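Local coordinates for ribosome maturation protein SDO1 homolog (Methanothermobacter thermautotrophicus, PDB 2WBM) that probably binds RNA and the ribosome and takes part in ribosome maturation, at residues A[137-141]-A[228-232]; A[185-191]-A[245-251]; A[202-206]-A[233-238]. One frame throughout, in Å; residues are numbered along the deposited sequence. Where two conformers were deposited one is given.

Contact 1 (A[137-141]-A[228-232]); sequences NGLPH and GGLQD
Gln231 reaches from the first turn of its helix to the loop 137-141, and its side chain illustrates how one primary amide can join two pieces of backbone. Its CB lies 3.9 Å from CG of Pro140, and the two side chains cross at about a right angle. With CG set beside the backbone N (chi1 -69°) and the chain running on extended, the amide is carried past the proline ring to the carbonyl of Gly138. CD and OE1 lie near this carbonyl, but NE2 makes the bond, 2.9 Å from Gly138 O and practically straight (179° at the hydrogen), in the plane of the carbonyl. The second N-H of NE2 goes back to its own segment: Gly228 O accepts it at 2.8 Å, on a lone pair. Both acceptors lie close to the plane of the amide, so the two bonds together fix its rotation and tell nitrogen from oxygen.

Pro140 supplies the other half of the contact, its ring carbons lying against backbone and carboxylate oxygens. Its CB rests 3.5 Å from Gly229 O, while CG is 3.8 Å from OD2 of Asp232, whose side chain crosses the ring obliquely. A water lies between the backbones, 2.7 Å from His141 O and 3.0 Å from Gly229 O. Within the loop, Asn137 OD1 accepts from the N of Leu139 in an Asx turn.

The contact lies at the surface, where the loop between strand 132-133 and helix 143-152, part of the domain II family region, meets the start of helix 231-241 of the C-terminal region. CB of His141 points away from residues 228-232, and NE2 of the same residue bonds to Pro179 O, just ahead of strand 181-191.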
# COMPACT_ATOMS: atom_id res chain seq x y z
N ASN A 137 20.86 -1.56 -16.45
CA ASN A 137 21.58 -0.28 -16.39
C ASN A 137 21.55 0.40 -15.02
O ASN A 137 22.18 1.44 -14.83
CB ASN A 137 21.10 0.67 -17.49
CG ASN A 137 19.62 1.01 -17.39
OD1 ASN A 137 18.97 0.79 -16.36
ND2 ASN A 137 19.07 1.56 -18.47
N GLY A 138 20.79 -0.18 -14.08
CA GLY A 138 20.67 0.36 -12.72
C GLY A 138 19.72 1.54 -12.56
O GLY A 138 19.60 2.09 -11.46
N LEU A 139 19.04 1.91 -13.65
CA LEU A 139 18.19 3.10 -13.68
C LEU A 139 16.72 2.83 -13.31
O LEU A 139 16.26 1.69 -13.40
CB LEU A 139 18.26 3.76 -15.06
CG LEU A 139 19.63 4.25 -15.53
CD1 LEU A 139 19.56 4.75 -16.97
CD2 LEU A 139 20.19 5.33 -14.60
N PRO A 140 15.99 3.88 -12.89
CA PRO A 140 14.56 3.77 -12.57
C PRO A 140 13.70 3.54 -13.81
O PRO A 140 14.09 3.91 -14.91
CB PRO A 140 14.22 5.15 -12.00
CG PRO A 140 15.52 5.75 -11.60
CD PRO A 140 16.49 5.25 -12.63
N HIS A 141 12.55 2.91 -13.62
CA HIS A 141 11.51 2.87 -14.64
C HIS A 141 10.50 3.96 -14.32
O HIS A 141 9.98 4.00 -13.20
CB HIS A 141 10.79 1.52 -14.65
CG HIS A 141 11.61 0.38 -15.18
ND1 HIS A 141 11.99 0.28 -16.50
CD2 HIS A 141 12.09 -0.73 -14.56
CE1 HIS A 141 12.68 -0.84 -16.67
NE2 HIS A 141 12.76 -1.46 -15.51
N GLY A 228 15.32 2.21 -5.28
CA GLY A 228 16.05 2.47 -6.52
C GLY A 228 15.33 3.29 -7.57
O GLY A 228 15.97 3.95 -8.40
N GLY A 229 14.00 3.24 -7.56
CA GLY A 229 13.20 3.96 -8.55
C GLY A 229 13.12 5.46 -8.31
O GLY A 229 12.56 6.18 -9.14
N LEU A 230 13.65 5.91 -7.17
CA LEU A 230 13.60 7.33 -6.78
C LEU A 230 14.87 8.13 -7.10
O LEU A 230 14.99 9.29 -6.69
CB LEU A 230 13.27 7.48 -5.29
CG LEU A 230 11.85 7.06 -4.91
CD1 LEU A 230 11.66 7.15 -3.41
CD2 LEU A 230 10.81 7.87 -5.64
N GLN A 231 15.81 7.52 -7.82
CA GLN A 231 17.10 8.18 -8.09
C GLN A 231 16.95 9.56 -8.72
O GLN A 231 17.60 10.52 -8.29
CB GLN A 231 17.98 7.30 -8.98
CG GLN A 231 18.49 6.04 -8.30
CD GLN A 231 19.16 5.10 -9.28
OE1 GLN A 231 20.24 5.39 -9.80
NE2 GLN A 231 18.51 3.98 -9.56
N ASP A 232 16.08 9.68 -9.72
CA ASP A 232 15.90 10.95 -10.43
C ASP A 232 15.11 11.98 -9.62
O ASP A 232 15.46 13.16 -9.62
CB ASP A 232 15.30 10.74 -11.82
CG ASP A 232 16.20 9.92 -12.73
OD1 ASP A 232 17.44 10.10 -12.68
OD2 ASP A 232 15.68 9.09 -13.50
O HOH W 1 10.57 5.79 -11.29

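Contact 2 (A[185-191]-A[245-251])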
# COMPACT_ATOMS: atom_id res chain seq x y z
N VAL A 185 19.28 1.53 -3.61
CA VAL A 185 20.59 2.00 -4.06
C VAL A 185 21.13 2.99 -3.05
O VAL A 185 20.37 3.57 -2.27
CB VAL A 185 20.56 2.65 -5.46
CG1 VAL A 185 19.97 1.67 -6.50
CG2 VAL A 185 19.78 3.96 -5.44
N ARG A 186 22.45 3.16 -3.04
CA ARG A 186 23.08 4.13 -2.14
C ARG A 186 23.66 5.27 -2.95
O ARG A 186 24.37 5.04 -3.93
CB ARG A 186 24.15 3.45 -1.28
CG ARG A 186 23.53 2.66 -0.12
CD ARG A 186 24.54 2.20 0.93
NE ARG A 186 23.89 1.33 1.92
CZ ARG A 186 24.41 0.96 3.08
NH1 ARG A 186 25.62 1.39 3.45
NH2 ARG A 186 23.73 0.15 3.89
N VAL A 187 23.33 6.49 -2.55
CA VAL A 187 23.75 7.68 -3.25
C VAL A 187 24.58 8.51 -2.29
O VAL A 187 24.16 8.75 -1.16
CB VAL A 187 22.51 8.50 -3.67
CG1 VAL A 187 22.94 9.78 -4.40
CG2 VAL A 187 21.55 7.64 -4.56
N ALA A 188 25.74 8.95 -2.74
CA ALA A 188 26.55 9.87 -1.94
C ALA A 188 26.23 11.27 -2.42
O ALA A 188 26.26 11.55 -3.64
CB ALA A 188 28.04 9.57 -2.12
N ILE A 189 25.89 12.14 -1.48
CA ILE A 189 25.59 13.52 -1.85
C ILE A 189 26.56 14.44 -1.13
O ILE A 189 27.10 14.11 -0.07
CB ILE A 189 24.12 13.91 -1.52
CG1 ILE A 189 23.91 14.08 -0.00
CG2 ILE A 189 23.14 12.85 -2.07
CD1 ILE A 189 22.54 14.63 0.38
N LYS A 190 26.81 15.59 -1.75
CA LYS A 190 27.67 16.62 -1.18
C LYS A 190 26.90 17.94 -1.29
O LYS A 190 26.54 18.34 -2.41
CB LYS A 190 28.97 16.70 -1.97
CG LYS A 190 29.99 17.70 -1.44
CD LYS A 190 31.23 17.70 -2.33
CE LYS A 190 32.39 18.42 -1.68
NZ LYS A 190 32.07 19.85 -1.42
N ILE A 191 26.67 18.59 -0.17
CA ILE A 191 25.95 19.86 -0.22
C ILE A 191 26.62 20.89 0.68
O ILE A 191 27.34 20.55 1.62
CB ILE A 191 24.47 19.68 0.18
CG1 ILE A 191 24.37 19.13 1.60
CG2 ILE A 191 23.70 18.78 -0.82
CD1 ILE A 191 23.11 19.57 2.28
N ASN A 245 23.24 23.70 -6.03
CA ASN A 245 24.49 23.52 -5.29
C ASN A 245 24.56 22.16 -4.63
O ASN A 245 24.54 22.04 -3.40
CB ASN A 245 24.69 24.65 -4.28
CG ASN A 245 24.92 25.98 -4.94
OD1 ASN A 245 26.05 26.33 -5.29
ND2 ASN A 245 23.85 26.74 -5.13
N VAL A 246 24.61 21.12 -5.46
CA VAL A 246 24.63 19.74 -4.97
C VAL A 246 25.43 18.88 -5.94
O VAL A 246 25.46 19.13 -7.15
CB VAL A 246 23.19 19.16 -4.78
CG1 VAL A 246 22.37 19.21 -6.08
CG2 VAL A 246 23.23 17.73 -4.22
N GLU A 247 26.08 17.87 -5.39
CA GLU A 247 26.81 16.90 -6.18
C GLU A 247 26.31 15.53 -5.71
O GLU A 247 26.20 15.29 -4.51
CB GLU A 247 28.30 17.08 -5.90
CG GLU A 247 29.23 16.11 -6.57
CD GLU A 247 30.68 16.36 -6.18
OE1 GLU A 247 31.08 17.55 -6.10
OE2 GLU A 247 31.42 15.38 -5.94
N THR A 248 25.97 14.66 -6.65
CA THR A 248 25.51 13.31 -6.28
C THR A 248 26.20 12.25 -7.12
O THR A 248 26.61 12.52 -8.25
CB THR A 248 23.96 13.13 -6.42
OG1 THR A 248 23.60 13.15 -7.81
CG2 THR A 248 23.18 14.21 -5.66
N ARG A 249 26.33 11.05 -6.57
CA ARG A 249 26.82 9.92 -7.35
C ARG A 249 26.33 8.64 -6.72
O ARG A 249 26.07 8.60 -5.52
CB ARG A 249 28.36 9.91 -7.43
CG ARG A 249 29.07 9.64 -6.12
CD ARG A 249 30.56 9.39 -6.33
NE ARG A 249 31.19 9.02 -5.06
CZ ARG A 249 31.70 9.90 -4.20
NH1 ARG A 249 31.70 11.20 -4.49
NH2 ARG A 249 32.24 9.46 -3.07
N LEU A 250 26.18 7.61 -7.54
CA LEU A 250 25.83 6.28 -7.05
C LEU A 250 27.06 5.63 -6.45
O LEU A 250 28.14 5.71 -7.02
CB LEU A 250 25.31 5.39 -8.18
CG LEU A 250 23.89 5.62 -8.67
CD1 LEU A 250 23.58 4.65 -9.83
CD2 LEU A 250 22.88 5.44 -7.54
N ILE A 251 26.89 4.96 -5.32
CA ILE A 251 28.05 4.49 -4.59
C ILE A 251 28.78 3.34 -5.26
O ILE A 251 28.18 2.31 -5.60
CB ILE A 251 27.76 4.24 -3.09
CG1 ILE A 251 27.86 5.58 -2.37
CG2 ILE A 251 28.68 3.16 -2.51
CD1 ILE A 251 28.36 5.51 -0.96
O HOH W 2 28.62 13.25 -4.06
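Ala188 O is held by two donors: the backbone N of Arg249, at 3.0 Å, and a water that gives it a hydrogen bond of 2.9 Å. The CA of Thr248 adds a CA-H...O contact to the same oxygen. The water also reaches Glu247 O, though only weakly, and so links carbonyls of the two strands. Ala188 with Arg249 and Lys190 with Glu247 are hydrogen-bonded antiparallel pairs, each closed by two backbone bonds, while Val187 with Leu250 and Ile189 with Thr248 are non-hydrogen-bonded ones. A further bond from Ile251 N to Arg186 O carries the ladder past the last pair.

The two faces of this ladder differ in character. On the face of Ala188, the extended chain of Arg249 carries its guanidinium across Ala188, whose CB lies 4.2 Å from the guanidinium plane, over the centre; placing CG between the backbone N and the carbonyl carbon (chi1 68°) turns the chain that way. Ile251 CG1 comes to 4.0 Å from CB of Ala188. CD of Lys190 lies 3.8 Å from OE1 of Glu247, but Lys190 NZ stays 5.3 Å from Glu247 OE1. In one of its two conformers the lysine chain bends at its last torsion, and NZ bonds instead to Ser219 OG. On the other face the contact is between branches: CG2 of Val187 meets CD2 of Leu250, and CG2 of Ile191 lies 3.6 Å from CG2 of Val246.

Strand 247-250 thus pairs with one side of strand 181-191, whose other side bonds to strand 220-227. This is the antiparallel sheet of a ferredoxin-like fold. Helices 196-206 and 231-241 lie over the face of Ile189, which touches Ile203 and Leu238.

Contact 3 (A[202-206]-A[233-238])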
# COMPACT_ATOMS: atom_id res chain seq x y z
N VAL A 202 14.56 16.83 3.69
CA VAL A 202 14.28 16.35 2.33
C VAL A 202 14.60 14.86 2.22
O VAL A 202 13.79 14.06 1.74
CB VAL A 202 15.06 17.15 1.26
CG1 VAL A 202 14.97 16.47 -0.12
CG2 VAL A 202 14.52 18.57 1.19
N ILE A 203 15.78 14.50 2.72
CA ILE A 203 16.28 13.13 2.66
C ILE A 203 15.30 12.16 3.33
O ILE A 203 15.05 11.06 2.83
CB ILE A 203 17.67 13.04 3.31
CG1 ILE A 203 18.74 13.65 2.40
CG2 ILE A 203 18.03 11.58 3.64
CD1 ILE A 203 20.01 14.05 3.16
N SER A 204 14.69 12.61 4.42
CA SER A 204 13.83 11.72 5.18
C SER A 204 12.56 11.31 4.44
O SER A 204 11.97 10.29 4.75
CB SER A 204 13.59 12.32 6.56
OG SER A 204 14.85 12.44 7.21
N ASN A 205 12.18 12.08 3.43
CA ASN A 205 11.12 11.67 2.54
C ASN A 205 11.56 10.57 1.58
O ASN A 205 10.73 9.81 1.08
CB ASN A 205 10.60 12.88 1.75
CG ASN A 205 9.87 13.87 2.64
OD1 ASN A 205 9.02 13.49 3.45
ND2 ASN A 205 10.20 15.15 2.49
N PHE A 206 12.87 10.47 1.32
CA PHE A 206 13.39 9.54 0.31
C PHE A 206 14.04 8.28 0.84
O PHE A 206 13.88 7.21 0.26
CB PHE A 206 14.38 10.25 -0.59
CG PHE A 206 13.74 11.18 -1.56
CD1 PHE A 206 13.38 10.73 -2.83
CD2 PHE A 206 13.47 12.49 -1.20
CE1 PHE A 206 12.77 11.59 -3.73
CE2 PHE A 206 12.88 13.36 -2.10
CZ PHE A 206 12.52 12.91 -3.36
N SER A 233 14.05 11.54 -8.94
CA SER A 233 13.25 12.41 -8.09
C SER A 233 14.10 12.97 -6.94
O SER A 233 13.97 14.13 -6.55
CB SER A 233 12.04 11.64 -7.54
OG SER A 233 11.37 12.38 -6.54
N PHE A 234 14.96 12.11 -6.40
CA PHE A 234 15.85 12.48 -5.29
C PHE A 234 16.80 13.59 -5.73
O PHE A 234 16.94 14.61 -5.04
CB PHE A 234 16.64 11.26 -4.83
CG PHE A 234 17.47 11.47 -3.58
CD1 PHE A 234 16.92 12.09 -2.45
CD2 PHE A 234 18.78 11.02 -3.52
CE1 PHE A 234 17.68 12.26 -1.28
CE2 PHE A 234 19.56 11.20 -2.35
CZ PHE A 234 18.99 11.81 -1.23
N TYR A 235 17.43 13.39 -6.88
CA TYR A 235 18.33 14.40 -7.42
C TYR A 235 17.57 15.71 -7.66
O TYR A 235 18.05 16.79 -7.30
CB TYR A 235 19.00 13.93 -8.72
CG TYR A 235 19.89 15.02 -9.27
CD1 TYR A 235 21.15 15.26 -8.72
CD2 TYR A 235 19.44 15.87 -10.29
CE1 TYR A 235 21.96 16.28 -9.19
CE2 TYR A 235 20.25 16.90 -10.77
CZ TYR A 235 21.50 17.10 -10.21
OH TYR A 235 22.31 18.11 -10.66
N GLN A 236 16.38 15.61 -8.26
CA GLN A 236 15.59 16.80 -8.57
C GLN A 236 15.24 17.60 -7.31
O GLN A 236 15.37 18.83 -7.31
CB GLN A 236 14.32 16.43 -9.35
CG GLN A 236 13.65 17.60 -10.04
CD GLN A 236 12.57 17.16 -11.00
OE1 GLN A 236 11.95 16.11 -10.82
NE2 GLN A 236 12.34 17.96 -12.04
N LYS A 237 14.81 16.92 -6.25
CA LYS A 237 14.43 17.61 -5.01
C LYS A 237 15.62 18.28 -4.34
O LYS A 237 15.50 19.41 -3.85
CB LYS A 237 13.71 16.68 -4.02
CG LYS A 237 12.29 16.28 -4.45
CD LYS A 237 11.30 17.45 -4.41
CE LYS A 237 10.01 17.07 -5.12
NZ LYS A 237 9.03 18.20 -5.18
N LEU A 238 16.75 17.59 -4.34
CA LEU A 238 17.98 18.12 -3.75
C LEU A 238 18.48 19.32 -4.55
O LEU A 238 18.89 20.34 -3.97
CB LEU A 238 19.06 17.03 -3.68
CG LEU A 238 18.90 15.92 -2.65
CD1 LEU A 238 19.96 14.84 -2.90
CD2 LEU A 238 18.98 16.47 -1.23
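Phe206 and Phe234 form the tight end of this helix pair. CD1 of Phe234 stands 3.4 Å above the plane of the Phe206 ring, offset toward its rim near CG, and CA of Phe234 adds a CH-pi contact, 4.0 Å from the ring centroid. The ring planes are inclined at 50°, with centroids 5.1 Å apart, so the pair is neither stacked nor edge-to-face. The edge of the Phe206 ring is met by Ser233 and Lys237: in one conformer of the serine, OG of Ser233 lies 3.2 Å from CE1 of Phe206, and CZ of Phe206 is 3.5 Å from CG of Lys237. The chain of Lys237 then bends at its second torsion (chi2 -69°), and its amino end leads away from the contact.

Farther along, the packing is looser. CG1 of Ile203 is 4.1 Å from CE1 of Phe234, near the plane of that ring. CG1 of Val202, anti to the backbone N, reaches CD2 of Leu238 at 4.2 Å and also approaches CB of Lys237. Lys237 belongs to the exposed side, whereas Ile203, Phe234 and Leu238 are buried.

The segments run nearly antiparallel, their axes 10.5 Å apart at the closest. They belong to the two helices, 196-206 and 231-241, that lie side by side on one face of the sheet. Ile203, Phe234 and Leu238 all touch Ile189 of strand 181-191, while Phe206 rests on Ile226 of strand 220-227.

Helix 231-241 ties the set together. Its start enters contact 1 and its next turns enter contact 3, whose centre lies about 13 Å away; Leu230 CD1 touches Phe206 CD1 at 4.0 Å. Contact 2, with its centre about 14 Å from that of contact 1, meets it where Gln231 OE1 lies 3.4 Å from Leu250 CD1. Contacts 2 and 3, about 11 Å apart between centres, belong to the sheet and the helix layer of one ferredoxin-like domain, and contact 1 docks a domain II loop on its corner. Glycerol, probably from crystallisation, bonds to Gln231 O and to Thr248 OG1.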